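Local coordinates for DUF3224 domain-containing protein (Shewanella oneidensis, PDB 2OOJ) that is of unknown function but folds into a curled antiparallel beta sheet, probably related to the allene oxide cyclase barrels, and pairs with a second copy of itself, at residues B[6-11]-B[126-131]; B[30-35]-B[50-55]; B[64-69]-B[83-88]; B[79-84]-B[107-112]. One frame throughout, in Å; residues are numbered along the deposited sequence.

Interaction 1: B[6-11]-B[126-131]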
loop_
_atom_site.group_PDB
_atom_site.type_symbol
_atom_site.label_atom_id
_atom_site.label_comp_id
_atom_site.label_asym_id
_atom_site.label_seq_id
_atom_site.Cartn_x
_atom_site.Cartn_y
_atom_site.Cartn_z
ATOM N N LYS B 6 4.262 18.270 -15.683
ATOM C CA LYS B 6 5.167 17.734 -14.657
ATOM C C LYS B 6 5.783 18.878 -13.896
ATOM O O LYS B 6 6.441 19.744 -14.501
ATOM C CB LYS B 6 6.265 16.876 -15.288
ATOM C CG LYS B 6 7.291 16.351 -14.253
ATOM C CD LYS B 6 8.041 15.133 -14.785
ATOM C CE LYS B 6 9.420 15.005 -14.181
ATOM N NZ LYS B 6 10.457 15.734 -14.979
ATOM N N VAL B 7 5.519 18.910 -12.596
ATOM C CA VAL B 7 6.003 19.929 -11.694
ATOM C C VAL B 7 6.892 19.266 -10.668
ATOM O O VAL B 7 6.657 18.130 -10.299
ATOM C CB VAL B 7 4.871 20.694 -10.970
ATOM C CG1 VAL B 7 4.011 21.498 -11.972
ATOM C CG2 VAL B 7 3.984 19.770 -10.142
ATOM N N THR B 8 7.900 19.996 -10.228
ATOM C CA THR B 8 8.909 19.513 -9.277
ATOM C C THR B 8 9.053 20.507 -8.127
ATOM O O THR B 8 8.927 21.735 -8.298
ATOM C CB THR B 8 10.288 19.318 -9.929
ATOM O OG1 THR B 8 10.162 18.409 -11.025
ATOM C CG2 THR B 8 11.314 18.694 -8.902
ATOM N N GLY B 9 9.346 19.987 -6.951
ATOM C CA GLY B 9 9.424 20.831 -5.761
ATOM C C GLY B 9 9.848 20.057 -4.534
ATOM O O GLY B 9 9.969 18.844 -4.595
ATOM N N LYS B 10 10.082 20.774 -3.438
ATOM C CA LYS B 10 10.555 20.176 -2.190
ATOM C C LYS B 10 9.379 19.646 -1.381
ATOM O O LYS B 10 8.274 20.127 -1.497
ATOM C CB LYS B 10 11.291 21.234 -1.365
ATOM C CG LYS B 10 12.470 21.821 -2.117
ATOM C CD LYS B 10 13.324 22.754 -1.260
ATOM C CE LYS B 10 14.640 23.034 -2.013
ATOM N NZ LYS B 10 15.568 23.961 -1.284
ATOM N N PHE B 11 9.607 18.621 -0.585
ATOM C CA PHE B 11 8.695 18.319 0.504
ATOM C C PHE B 11 9.460 17.832 1.745
ATOM O O PHE B 11 10.559 17.329 1.629
ATOM C CB PHE B 11 7.622 17.316 0.089
ATOM C CG PHE B 11 8.119 15.931 -0.122
ATOM C CD1 PHE B 11 8.634 15.536 -1.342
ATOM C CD2 PHE B 11 8.055 14.993 0.898
ATOM C CE1 PHE B 11 9.056 14.235 -1.535
ATOM C CE2 PHE B 11 8.508 13.687 0.730
ATOM C CZ PHE B 11 9.003 13.301 -0.483
ATOM N N PHE B 126 12.428 15.666 -2.880
ATOM C CA PHE B 126 11.767 16.370 -3.952
ATOM C C PHE B 126 10.691 15.464 -4.513
ATOM O O PHE B 126 10.874 14.242 -4.621
ATOM C CB PHE B 126 12.747 16.711 -5.081
ATOM C CG PHE B 126 13.676 17.834 -4.747
ATOM C CD1 PHE B 126 14.812 17.593 -4.026
ATOM C CD2 PHE B 126 13.402 19.122 -5.154
ATOM C CE1 PHE B 126 15.662 18.625 -3.705
ATOM C CE2 PHE B 126 14.251 20.147 -4.838
ATOM C CZ PHE B 126 15.376 19.895 -4.096
ATOM N N TYR B 127 9.616 16.082 -4.917
ATOM C CA TYR B 127 8.547 15.400 -5.659
ATOM C C TYR B 127 8.634 15.818 -7.126
ATOM O O TYR B 127 9.025 16.955 -7.443
ATOM C CB TYR B 127 7.169 15.765 -5.082
ATOM C CG TYR B 127 6.799 17.212 -5.241
ATOM C CD1 TYR B 127 6.176 17.682 -6.413
ATOM C CD2 TYR B 127 7.012 18.113 -4.206
ATOM C CE1 TYR B 127 5.853 19.005 -6.539
ATOM C CE2 TYR B 127 6.721 19.441 -4.342
ATOM C CZ TYR B 127 6.117 19.888 -5.510
ATOM O OH TYR B 127 5.821 21.221 -5.622
ATOM N N GLU B 128 8.286 14.882 -8.013
ATOM C CA GLU B 128 8.108 15.121 -9.419
ATOM C C GLU B 128 6.701 14.609 -9.729
ATOM O O GLU B 128 6.464 13.420 -9.666
ATOM C CB GLU B 128 9.148 14.380 -10.244
ATOM C CG GLU B 128 10.596 14.900 -10.113
ATOM C CD GLU B 128 11.398 14.294 -8.938
ATOM O OE1 GLU B 128 11.356 13.069 -8.710
ATOM O OE2 GLU B 128 12.106 15.058 -8.253
ATOM N N PHE B 129 5.772 15.517 -10.018
ATOM C CA PHE B 129 4.347 15.172 -10.077
ATOM C C PHE B 129 3.843 15.409 -11.481
ATOM O O PHE B 129 3.881 16.540 -11.953
ATOM C CB PHE B 129 3.589 16.010 -9.011
ATOM C CG PHE B 129 2.125 15.678 -8.862
ATOM C CD1 PHE B 129 1.645 14.379 -9.000
ATOM C CD2 PHE B 129 1.231 16.657 -8.493
ATOM C CE1 PHE B 129 0.291 14.104 -8.831
ATOM C CE2 PHE B 129 -0.110 16.368 -8.322
ATOM C CZ PHE B 129 -0.564 15.084 -8.484
ATOM N N SER B 130 3.458 14.320 -12.162
ATOM C CA SER B 130 2.907 14.372 -13.506
ATOM C C SER B 130 1.403 14.203 -13.430
ATOM O O SER B 130 0.907 13.160 -13.008
ATOM C CB SER B 130 3.531 13.277 -14.378
ATOM O OG SER B 130 4.924 13.320 -14.206
ATOM N N PHE B 131 0.665 15.229 -13.853
ATOM C CA PHE B 131 -0.731 15.227 -13.645
ATOM C C PHE B 131 -1.464 15.862 -14.830
ATOM O O PHE B 131 -0.866 16.523 -15.701
ATOM C CB PHE B 131 -1.076 15.978 -12.353
ATOM C CG PHE B 131 -0.854 17.455 -12.422
ATOM C CD1 PHE B 131 0.365 18.006 -12.140
ATOM C CD2 PHE B 131 -1.895 18.301 -12.758
ATOM C CE1 PHE B 131 0.552 19.382 -12.252
ATOM C CE2 PHE B 131 -1.718 19.660 -12.857
ATOM C CZ PHE B 131 -0.499 20.201 -12.591
#

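Interaction 2: B[30-35]-B[50-55]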
loop_
_atom_site.group_PDB
_atom_site.type_symbol
_atom_site.label_atom_id
_atom_site.label_comp_id
_atom_site.label_asym_id
_atom_site.label_seq_id
_atom_site.Cartn_x
_atom_site.Cartn_y
_atom_site.Cartn_z
ATOM N N LEU B 30 7.677 -5.114 11.433
ATOM C CA LEU B 30 6.493 -4.486 10.860
ATOM C C LEU B 30 6.287 -3.179 11.564
ATOM O O LEU B 30 6.575 -3.044 12.766
ATOM C CB LEU B 30 5.251 -5.350 11.053
ATOM C CG LEU B 30 5.257 -6.751 10.478
ATOM C CD1 LEU B 30 3.925 -7.400 10.778
ATOM C CD2 LEU B 30 5.565 -6.745 8.960
ATOM N N GLY B 31 5.844 -2.176 10.826
ATOM C CA GLY B 31 5.637 -0.855 11.414
ATOM C C GLY B 31 4.355 -0.228 10.931
ATOM O O GLY B 31 3.805 -0.607 9.885
ATOM N N ARG B 32 3.856 0.685 11.750
ATOM C CA ARG B 32 2.808 1.592 11.374
ATOM C C ARG B 32 3.280 2.963 11.808
ATOM O O ARG B 32 3.759 3.114 12.917
ATOM C CB ARG B 32 1.488 1.266 12.068
ATOM C CG ARG B 32 0.379 2.230 11.649
ATOM C CD ARG B 32 -0.952 1.731 12.039
ATOM N NE ARG B 32 -1.078 1.544 13.486
ATOM C CZ ARG B 32 -1.676 2.395 14.309
ATOM N NH1 ARG B 32 -2.196 3.518 13.859
ATOM N NH2 ARG B 32 -1.759 2.115 15.612
HETATM N N MSE B 33 3.074 3.952 10.953
HETATM C CA MSE B 33 3.448 5.300 11.282
HETATM C C MSE B 33 2.427 6.296 10.818
HETATM O O MSE B 33 1.663 6.056 9.880
HETATM C CB MSE B 33 4.809 5.597 10.694
HETATM C CG MSE B 33 5.870 4.783 11.375
HETATM SE SE MSE B 33 7.449 5.774 11.611
HETATM C CE MSE B 33 8.215 5.376 9.996
ATOM N N ALA B 34 2.372 7.400 11.543
ATOM C CA ALA B 34 1.559 8.518 11.140
ATOM C C ALA B 34 2.432 9.378 10.279
ATOM O O ALA B 34 3.619 9.568 10.563
ATOM C CB ALA B 34 1.065 9.318 12.350
ATOM N N LEU B 35 1.834 9.930 9.231
ATOM C CA LEU B 35 2.576 10.739 8.279
ATOM C C LEU B 35 2.040 12.149 8.322
ATOM O O LEU B 35 0.833 12.342 8.195
ATOM C CB LEU B 35 2.372 10.230 6.854
ATOM C CG LEU B 35 2.809 8.853 6.373
ATOM C CD1 LEU B 35 2.565 8.808 4.858
ATOM C CD2 LEU B 35 4.259 8.607 6.727
ATOM N N GLU B 50 -1.130 7.558 6.908
ATOM C CA GLU B 50 -0.377 6.543 7.572
ATOM C C GLU B 50 0.348 5.686 6.562
ATOM O O GLU B 50 -0.026 5.638 5.401
ATOM C CB GLU B 50 -1.269 5.676 8.456
ATOM C CG GLU B 50 -1.944 6.464 9.543
ATOM C CD GLU B 50 -2.718 5.580 10.500
ATOM O OE1 GLU B 50 -2.062 4.958 11.358
ATOM O OE2 GLU B 50 -3.952 5.470 10.355
HETATM N N MSE B 51 1.401 5.041 7.048
HETATM C CA MSE B 51 2.192 4.091 6.317
HETATM C C MSE B 51 2.269 2.813 7.135
HETATM O O MSE B 51 2.205 2.842 8.368
HETATM C CB MSE B 51 3.588 4.665 6.145
HETATM C CG MSE B 51 4.618 3.702 5.583
HETATM SE SE MSE B 51 6.454 4.501 5.635
HETATM C CE MSE B 51 6.140 5.649 6.882
ATOM N N LEU B 52 2.400 1.700 6.432
ATOM C CA LEU B 52 2.634 0.376 6.998
ATOM C C LEU B 52 3.918 -0.071 6.321
ATOM O O LEU B 52 4.111 0.205 5.150
ATOM C CB LEU B 52 1.484 -0.566 6.660
ATOM C CG LEU B 52 0.103 -0.090 7.084
ATOM C CD1 LEU B 52 -0.960 -1.034 6.525
ATOM C CD2 LEU B 52 0.025 0.043 8.629
ATOM N N SER B 53 4.823 -0.698 7.069
ATOM C CA SER B 53 6.093 -1.128 6.525
ATOM C C SER B 53 6.439 -2.543 6.985
ATOM O O SER B 53 6.010 -3.002 8.036
ATOM C CB SER B 53 7.200 -0.182 6.978
ATOM O OG SER B 53 7.245 -0.156 8.368
ATOM N N ALA B 54 7.209 -3.231 6.172
ATOM C CA ALA B 54 7.839 -4.474 6.563
ATOM C C ALA B 54 9.310 -4.405 6.164
ATOM O O ALA B 54 9.630 -4.388 4.977
ATOM C CB ALA B 54 7.149 -5.641 5.856
HETATM N N MSE B 55 10.201 -4.298 7.150
HETATM C CA MSE B 55 11.637 -4.418 6.931
HETATM C C MSE B 55 12.008 -5.890 7.111
HETATM O O MSE B 55 11.492 -6.532 7.977
HETATM C CB MSE B 55 12.425 -3.587 7.946
HETATM C CG MSE B 55 11.950 -2.157 8.121
HETATM SE SE MSE B 55 12.064 -1.080 6.491
HETATM C CE MSE B 55 13.990 -1.378 6.083
#

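Interaction 3: B[64-69]-B[83-88]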
loop_
_atom_site.group_PDB
_atom_site.type_symbol
_atom_site.label_atom_id
_atom_site.label_comp_id
_atom_site.label_asym_id
_atom_site.label_seq_id
_atom_site.Cartn_x
_atom_site.Cartn_y
_atom_site.Cartn_z
ATOM N N TYR B 64 6.760 -0.995 1.712
ATOM C CA TYR B 64 5.869 -0.141 2.454
ATOM C C TYR B 64 4.660 0.238 1.564
ATOM O O TYR B 64 4.716 0.136 0.332
ATOM C CB TYR B 64 6.613 1.088 2.942
ATOM C CG TYR B 64 6.669 2.249 1.985
ATOM C CD1 TYR B 64 7.659 2.367 1.030
ATOM C CD2 TYR B 64 5.719 3.252 2.067
ATOM C CE1 TYR B 64 7.673 3.481 0.146
ATOM C CE2 TYR B 64 5.718 4.327 1.222
ATOM C CZ TYR B 64 6.693 4.448 0.264
ATOM O OH TYR B 64 6.645 5.578 -0.565
ATOM N N VAL B 65 3.599 0.626 2.229
ATOM C CA VAL B 65 2.373 1.179 1.606
ATOM C C VAL B 65 1.951 2.368 2.479
ATOM O O VAL B 65 2.397 2.469 3.625
ATOM C CB VAL B 65 1.260 0.142 1.495
ATOM C CG1 VAL B 65 1.694 -1.042 0.695
ATOM C CG2 VAL B 65 0.700 -0.325 2.852
ATOM N N ALA B 66 1.156 3.274 1.920
ATOM C CA ALA B 66 0.683 4.453 2.629
ATOM C C ALA B 66 -0.502 5.013 1.860
ATOM O O ALA B 66 -0.585 4.801 0.666
ATOM C CB ALA B 66 1.795 5.485 2.709
ATOM N N ILE B 67 -1.371 5.737 2.567
ATOM C CA ILE B 67 -2.440 6.562 2.017
ATOM C C ILE B 67 -2.399 7.867 2.773
ATOM O O ILE B 67 -2.334 7.885 3.999
ATOM C CB ILE B 67 -3.831 5.891 2.193
ATOM C CG1 ILE B 67 -3.903 4.679 1.240
ATOM C CG2 ILE B 67 -4.987 6.834 1.903
ATOM C CD1 ILE B 67 -5.232 3.968 1.236
ATOM N N GLU B 68 -2.403 8.960 2.027
ATOM C CA GLU B 68 -2.386 10.275 2.598
ATOM C C GLU B 68 -3.405 11.156 1.902
ATOM O O GLU B 68 -3.584 11.071 0.714
ATOM C CB GLU B 68 -0.994 10.906 2.536
ATOM C CG GLU B 68 -0.450 11.104 1.172
ATOM C CD GLU B 68 0.986 11.657 1.135
ATOM O OE1 GLU B 68 1.234 12.743 1.685
ATOM O OE2 GLU B 68 1.860 11.030 0.495
ATOM N N GLN B 69 -4.038 12.010 2.692
ATOM C CA GLN B 69 -4.917 13.067 2.211
ATOM C C GLN B 69 -4.125 14.378 2.127
ATOM O O GLN B 69 -3.587 14.882 3.153
ATOM C CB GLN B 69 -6.079 13.210 3.194
ATOM C CG GLN B 69 -7.091 14.317 2.899
ATOM C CD GLN B 69 -7.934 14.084 1.723
ATOM O OE1 GLN B 69 -8.922 13.345 1.793
ATOM N NE2 GLN B 69 -7.597 14.748 0.605
ATOM N N LEU B 83 -3.197 10.536 -2.125
ATOM C CA LEU B 83 -2.089 9.791 -2.698
ATOM C C LEU B 83 -1.952 8.401 -2.057
ATOM O O LEU B 83 -2.099 8.261 -0.864
ATOM C CB LEU B 83 -0.791 10.562 -2.527
ATOM C CG LEU B 83 -0.529 11.805 -3.386
ATOM C CD1 LEU B 83 0.653 12.591 -2.836
ATOM C CD2 LEU B 83 -0.297 11.365 -4.831
ATOM N N GLN B 84 -1.672 7.396 -2.891
ATOM C CA GLN B 84 -1.574 5.993 -2.484
ATOM C C GLN B 84 -0.279 5.452 -2.952
ATOM O O GLN B 84 0.045 5.589 -4.143
ATOM C CB GLN B 84 -2.740 5.188 -3.064
ATOM C CG GLN B 84 -2.814 3.717 -2.518
ATOM C CD GLN B 84 -4.128 3.055 -2.866
ATOM O OE1 GLN B 84 -5.192 3.518 -2.451
ATOM N NE2 GLN B 84 -4.064 1.942 -3.586
ATOM N N HIS B 85 0.502 4.919 -2.000
ATOM C CA HIS B 85 1.855 4.451 -2.224
ATOM C C HIS B 85 2.002 2.925 -2.106
ATOM O O HIS B 85 1.471 2.288 -1.201
ATOM C CB HIS B 85 2.836 4.994 -1.158
ATOM C CG HIS B 85 2.758 6.463 -0.883
ATOM N ND1 HIS B 85 3.895 7.232 -0.771
ATOM C CD2 HIS B 85 1.719 7.286 -0.596
ATOM C CE1 HIS B 85 3.556 8.466 -0.435
ATOM N NE2 HIS B 85 2.239 8.530 -0.342
ATOM N N PHE B 86 2.829 2.352 -2.970
ATOM C CA PHE B 86 3.215 0.976 -2.839
ATOM C C PHE B 86 4.658 0.938 -3.263
ATOM O O PHE B 86 4.960 1.246 -4.407
ATOM C CB PHE B 86 2.373 0.130 -3.761
ATOM C CG PHE B 86 2.731 -1.336 -3.810
ATOM C CD1 PHE B 86 3.750 -1.793 -4.621
ATOM C CD2 PHE B 86 1.945 -2.258 -3.139
ATOM C CE1 PHE B 86 4.026 -3.161 -4.720
ATOM C CE2 PHE B 86 2.190 -3.633 -3.233
ATOM C CZ PHE B 86 3.247 -4.079 -4.017
ATOM N N GLY B 87 5.536 0.599 -2.322
ATOM C CA GLY B 87 6.978 0.580 -2.551
ATOM C C GLY B 87 7.530 -0.769 -2.155
ATOM O O GLY B 87 7.197 -1.299 -1.101
ATOM N N ILE B 88 8.311 -1.350 -3.046
ATOM C CA ILE B 88 9.053 -2.586 -2.830
ATOM C C ILE B 88 10.530 -2.318 -3.124
ATOM O O ILE B 88 10.890 -1.935 -4.231
ATOM C CB ILE B 88 8.563 -3.709 -3.768
ATOM C CG1 ILE B 88 7.136 -4.117 -3.438
ATOM C CG2 ILE B 88 9.426 -4.977 -3.613
ATOM C CD1 ILE B 88 7.013 -4.995 -2.199
#

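Interaction 4: B[79-84]-B[107-112]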
loop_
_atom_site.group_PDB
_atom_site.type_symbol
_atom_site.label_atom_id
_atom_site.label_comp_id
_atom_site.label_asym_id
_atom_site.label_seq_id
_atom_site.Cartn_x
_atom_site.Cartn_y
_atom_site.Cartn_z
ATOM N N GLY B 79 -7.493 22.724 -3.618
ATOM C CA GLY B 79 -8.331 21.540 -3.529
ATOM C C GLY B 79 -7.745 20.522 -2.594
ATOM O O GLY B 79 -6.934 20.849 -1.708
ATOM N N SER B 80 -8.125 19.277 -2.822
ATOM C CA SER B 80 -7.559 18.166 -2.114
ATOM C C SER B 80 -7.500 16.951 -3.054
ATOM O O SER B 80 -8.210 16.888 -4.047
ATOM C CB SER B 80 -8.428 17.874 -0.887
ATOM O OG SER B 80 -9.795 17.660 -1.236
ATOM N N PHE B 81 -6.692 15.977 -2.682
ATOM C CA PHE B 81 -6.710 14.670 -3.306
ATOM C C PHE B 81 -6.023 13.684 -2.371
ATOM O O PHE B 81 -5.373 14.086 -1.389
ATOM C CB PHE B 81 -6.029 14.726 -4.682
ATOM C CG PHE B 81 -4.655 15.304 -4.649
ATOM C CD1 PHE B 81 -4.463 16.668 -4.720
ATOM C CD2 PHE B 81 -3.543 14.474 -4.548
ATOM C CE1 PHE B 81 -3.179 17.211 -4.679
ATOM C CE2 PHE B 81 -2.277 14.996 -4.530
ATOM C CZ PHE B 81 -2.096 16.379 -4.587
ATOM N N VAL B 82 -6.154 12.401 -2.697
ATOM C CA VAL B 82 -5.466 11.336 -1.951
ATOM C C VAL B 82 -4.348 10.734 -2.774
ATOM O O VAL B 82 -4.538 10.436 -3.943
ATOM C CB VAL B 82 -6.454 10.221 -1.511
ATOM C CG1 VAL B 82 -5.712 8.943 -0.903
ATOM C CG2 VAL B 82 -7.430 10.811 -0.477
ATOM N N LEU B 83 -3.197 10.536 -2.125
ATOM C CA LEU B 83 -2.089 9.791 -2.698
ATOM C C LEU B 83 -1.952 8.401 -2.057
ATOM O O LEU B 83 -2.099 8.261 -0.864
ATOM C CB LEU B 83 -0.791 10.562 -2.527
ATOM C CG LEU B 83 -0.529 11.805 -3.386
ATOM C CD1 LEU B 83 0.653 12.591 -2.836
ATOM C CD2 LEU B 83 -0.297 11.365 -4.831
ATOM N N GLN B 84 -1.672 7.396 -2.891
ATOM C CA GLN B 84 -1.574 5.993 -2.484
ATOM C C GLN B 84 -0.279 5.452 -2.952
ATOM O O GLN B 84 0.045 5.589 -4.143
ATOM C CB GLN B 84 -2.740 5.188 -3.064
ATOM C CG GLN B 84 -2.814 3.717 -2.518
ATOM C CD GLN B 84 -4.128 3.055 -2.866
ATOM O OE1 GLN B 84 -5.192 3.518 -2.451
ATOM N NE2 GLN B 84 -4.064 1.942 -3.586
ATOM N N GLY B 107 -12.682 20.083 -4.747
ATOM C CA GLY B 107 -12.578 21.513 -4.959
ATOM C C GLY B 107 -12.154 21.817 -6.374
ATOM O O GLY B 107 -12.673 21.231 -7.332
ATOM N N GLU B 108 -11.160 22.691 -6.523
ATOM C CA GLU B 108 -10.677 23.038 -7.844
ATOM C C GLU B 108 -9.768 21.957 -8.421
ATOM O O GLU B 108 -9.327 22.068 -9.576
ATOM C CB GLU B 108 -9.935 24.377 -7.834
ATOM C CG GLU B 108 -10.710 25.552 -7.308
ATOM C CD GLU B 108 -9.986 26.849 -7.558
ATOM O OE1 GLU B 108 -8.950 27.101 -6.904
ATOM O OE2 GLU B 108 -10.448 27.623 -8.411
ATOM N N LEU B 109 -9.468 20.925 -7.629
ATOM C CA LEU B 109 -8.699 19.770 -8.114
ATOM C C LEU B 109 -9.616 18.585 -8.423
ATOM O O LEU B 109 -9.170 17.460 -8.624
ATOM C CB LEU B 109 -7.561 19.399 -7.147
ATOM C CG LEU B 109 -6.626 20.555 -6.786
ATOM C CD1 LEU B 109 -5.542 20.113 -5.794
ATOM C CD2 LEU B 109 -5.992 21.222 -7.993
ATOM N N THR B 110 -10.914 18.849 -8.526
ATOM C CA THR B 110 -11.822 17.834 -9.024
ATOM C C THR B 110 -11.323 17.357 -10.382
ATOM O O THR B 110 -10.976 18.170 -11.206
ATOM C CB THR B 110 -13.261 18.368 -9.117
ATOM O OG1 THR B 110 -13.689 18.811 -7.819
ATOM C CG2 THR B 110 -14.216 17.281 -9.588
ATOM N N GLY B 111 -11.329 16.053 -10.600
ATOM C CA GLY B 111 -10.865 15.431 -11.859
ATOM C C GLY B 111 -9.373 15.192 -11.981
ATOM O O GLY B 111 -8.889 14.774 -13.021
ATOM N N LEU B 112 -8.622 15.460 -10.925
ATOM C CA LEU B 112 -7.176 15.297 -10.960
ATOM C C LEU B 112 -6.774 13.853 -11.191
ATOM O O LEU B 112 -7.320 12.930 -10.548
ATOM C CB LEU B 112 -6.575 15.760 -9.631
ATOM C CG LEU B 112 -5.064 15.735 -9.512
ATOM C CD1 LEU B 112 -4.398 16.668 -10.542
ATOM C CD2 LEU B 112 -4.701 16.172 -8.082
#

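Interaction 1: B[6-11]-B[126-131]
Val7 pairs with Phe129, and Gly9 with Tyr127, where the first long strand meets the last in the antiparallel sheet, a pairing consistent with the barrel of the AOC clan. These two hydrogen-bonded pairs send Val7, Tyr127 and Phe129 to the interior face, while Lys6, Thr8, Lys10, Phe126, Glu128 and Ser130 occupy the other. A glycine opposite an aromatic residue is the instructive case here. Tyr127 has CG between its backbone N and carbonyl carbon (chi1 65°), which folds the ring back across the neighbouring strand, so that Gly9 N sits over the centre of one ring face and Tyr127 CZ lies 3.4 Å from Gly9 CA. A CB on Gly9 would run into the Tyr127 hydroxyl, which is bonded to Tyr40 O and Leu43 N. Replacing Tyr127 by an alanine would probably uncover the Gly9 backbone and leave those two groups without their shared partner. Val7 lies alongside Phe129, CG2 3.9 Å from Phe129 CB, and also meets the ring edge of Phe131. On the other face, Lys10 runs beside Phe126, pointing the same way, with Lys10 CG 3.7 Å from Phe126 CE2.

Interaction 2: B[30-35]-B[50-55]
Arg32 and Glu50 form a cross-strand salt bridge within the antiparallel hairpin of strands 29-39 and 43-55, on the face that the second subunit approaches. The backbone ladder beneath it is regular: Gly31 with Ser53 and Met33 with Met51 are hydrogen-bonded pairs, each joined by two N-H...O bonds. Between and beside them stand the non-hydrogen-bonded pairs, and Arg32 reaches diagonally past its direct partner Leu52 to Glu50. Its bend at chi3 (60°) turns the guanidinium toward the carboxylate, whose plane is 70° from its own. Arg32 NH1 lies 2.9 Å from Glu50 OE1, which takes the bond on its syn lone pair while staying near the guanidinium plane. The aliphatic part of Arg32 lies alongside Leu52, with CG 3.7 Å from Leu52 CD2. On the other face Leu35 comes across the selenomethionine Met51 at about a right angle, its CD2 reaching Met51 CE at 3.5 Å. Arg32 also bonds Glu18 and Asn19 O, and Glu50 OE2 accepts from Tyr21 N of the second subunit. A leucine in place of Arg32 would probably leave the neighbouring carboxylates of Glu50 and Glu18 without their shared positive mate. Arg32 of the second subunit adds a long, weak ion pair with Glu50. The closeness of these acids is consistent with a largely buried charge cluster at the dimer interface, in which the arginine is likely to offset the repulsion between Glu50 and Glu18.

Interaction 3: B[64-69]-B[83-88]
His85 is gripped at both ring nitrogens by residues of the neighbouring strand, Tyr64 and Glu68, a good example of polar groups being satisfied inside a beta sheet. The backbone bonds come first. Strands 62-71 and 77-90 form a central antiparallel pair of the curled sheet, with the His85 side chain on one face and those of Val65 and Phe86 on the other. Tyr64-Gly87, Ala66-His85 and Glu68-Leu83 are the hydrogen-bonded pairs, with His85 N to Ala66 O nearly straight at 177°.

Among the side-chain bonds, His85 NE2 donates to Glu68 OE2 at 2.7 Å. The carboxylate accepts on its anti lone pair, and its plane is only 19° from that of the ring. At the other nitrogen, Tyr64 OH lies 3.2 Å from His85 ND1, also near the ring plane. With CG anti to its own carbonyl carbon (chi1 -48°), the imidazole is set between these two partners.

Apolar contacts complete the interface. Ala66 CB lies over one face of the imidazole in a CH-pi contact, 4.1 Å from its centroid. On the opposite face of the sheet, which meets the second subunit, Val65 CG1 approaches Phe86 CD2 at 4.0 Å, and there Gln84 NE2 bonds Gly87 O of that subunit.

Glu68 has further partners in Lys37 and Ser47. The two bonds to His85, one at each nitrogen, probably restrain the rotation of the imidazole, and the carboxylate is likely to favour the tautomer with its hydrogen on NE2.

Interaction 4: B[79-84]-B[107-112]
Phe81 meets Leu109 and Leu112 where a loop of two overlapping beta turns, between strands 93-107 and 112-121, folds against strand 77-90 of the curled antiparallel sheet. The apolar contacts carry the joint. Leu112 stands over one face of the Phe81 ring, its CD2 3.7 Å from the centroid in a CH-pi contact, whereas Leu109 comes to the ring edge, CD1 3.8 Å from Phe81 CD1. The ring thus receives two leucines from different directions. Phe81 CG lies between its backbone N and carbonyl carbon (chi1 53°), which brings the ring beneath Leu112. Beyond the strand, Leu109 also packs on Phe133 and Leu112 on Phe131 and Phe133.

The Leu109 side chain also rests on the Gly79 backbone, CG 3.8 Å from Gly79 CA; a CB there would clash with that leucine. The antiparallel pairing of strands ends nearby, with Gly79 opposite Gly107.

The polar bonds lie within the loop itself. A type I turn spans Gly107 to Thr110, and a type II turn runs from Leu109 to Leu112, closed by Leu112 N to Leu109 O. In the first turn Gly107 O accepts two donors of one residue, Thr110 N at 3.2 Å and Thr110 OG1 at 2.7 Å.

All four contacts reach one curled antiparallel sheet, interaction 4 through a loop packed on it. Interaction 1 joins its N-terminal and C-terminal strands, and the other three fall between those segments along the chain. Interactions 2 and 3 come in series, their centres about 10 Å apart, and are linked through strands 43-55 and 62-71, probably by a hydrogen bond from Leu52 N to Val65 O. Interactions 3 and 4 share Leu83 and Gln84 on strand 77-90, with centres about 16 Å apart. Interaction 4 then reaches interaction 1 through Phe131 against Leu112, whereas interactions 1 and 2 lie on opposite sides of the chain's centre. Interactions 2, 3 and 4 touch the second subunit, so the same sheet also contributes to the contact between subunits.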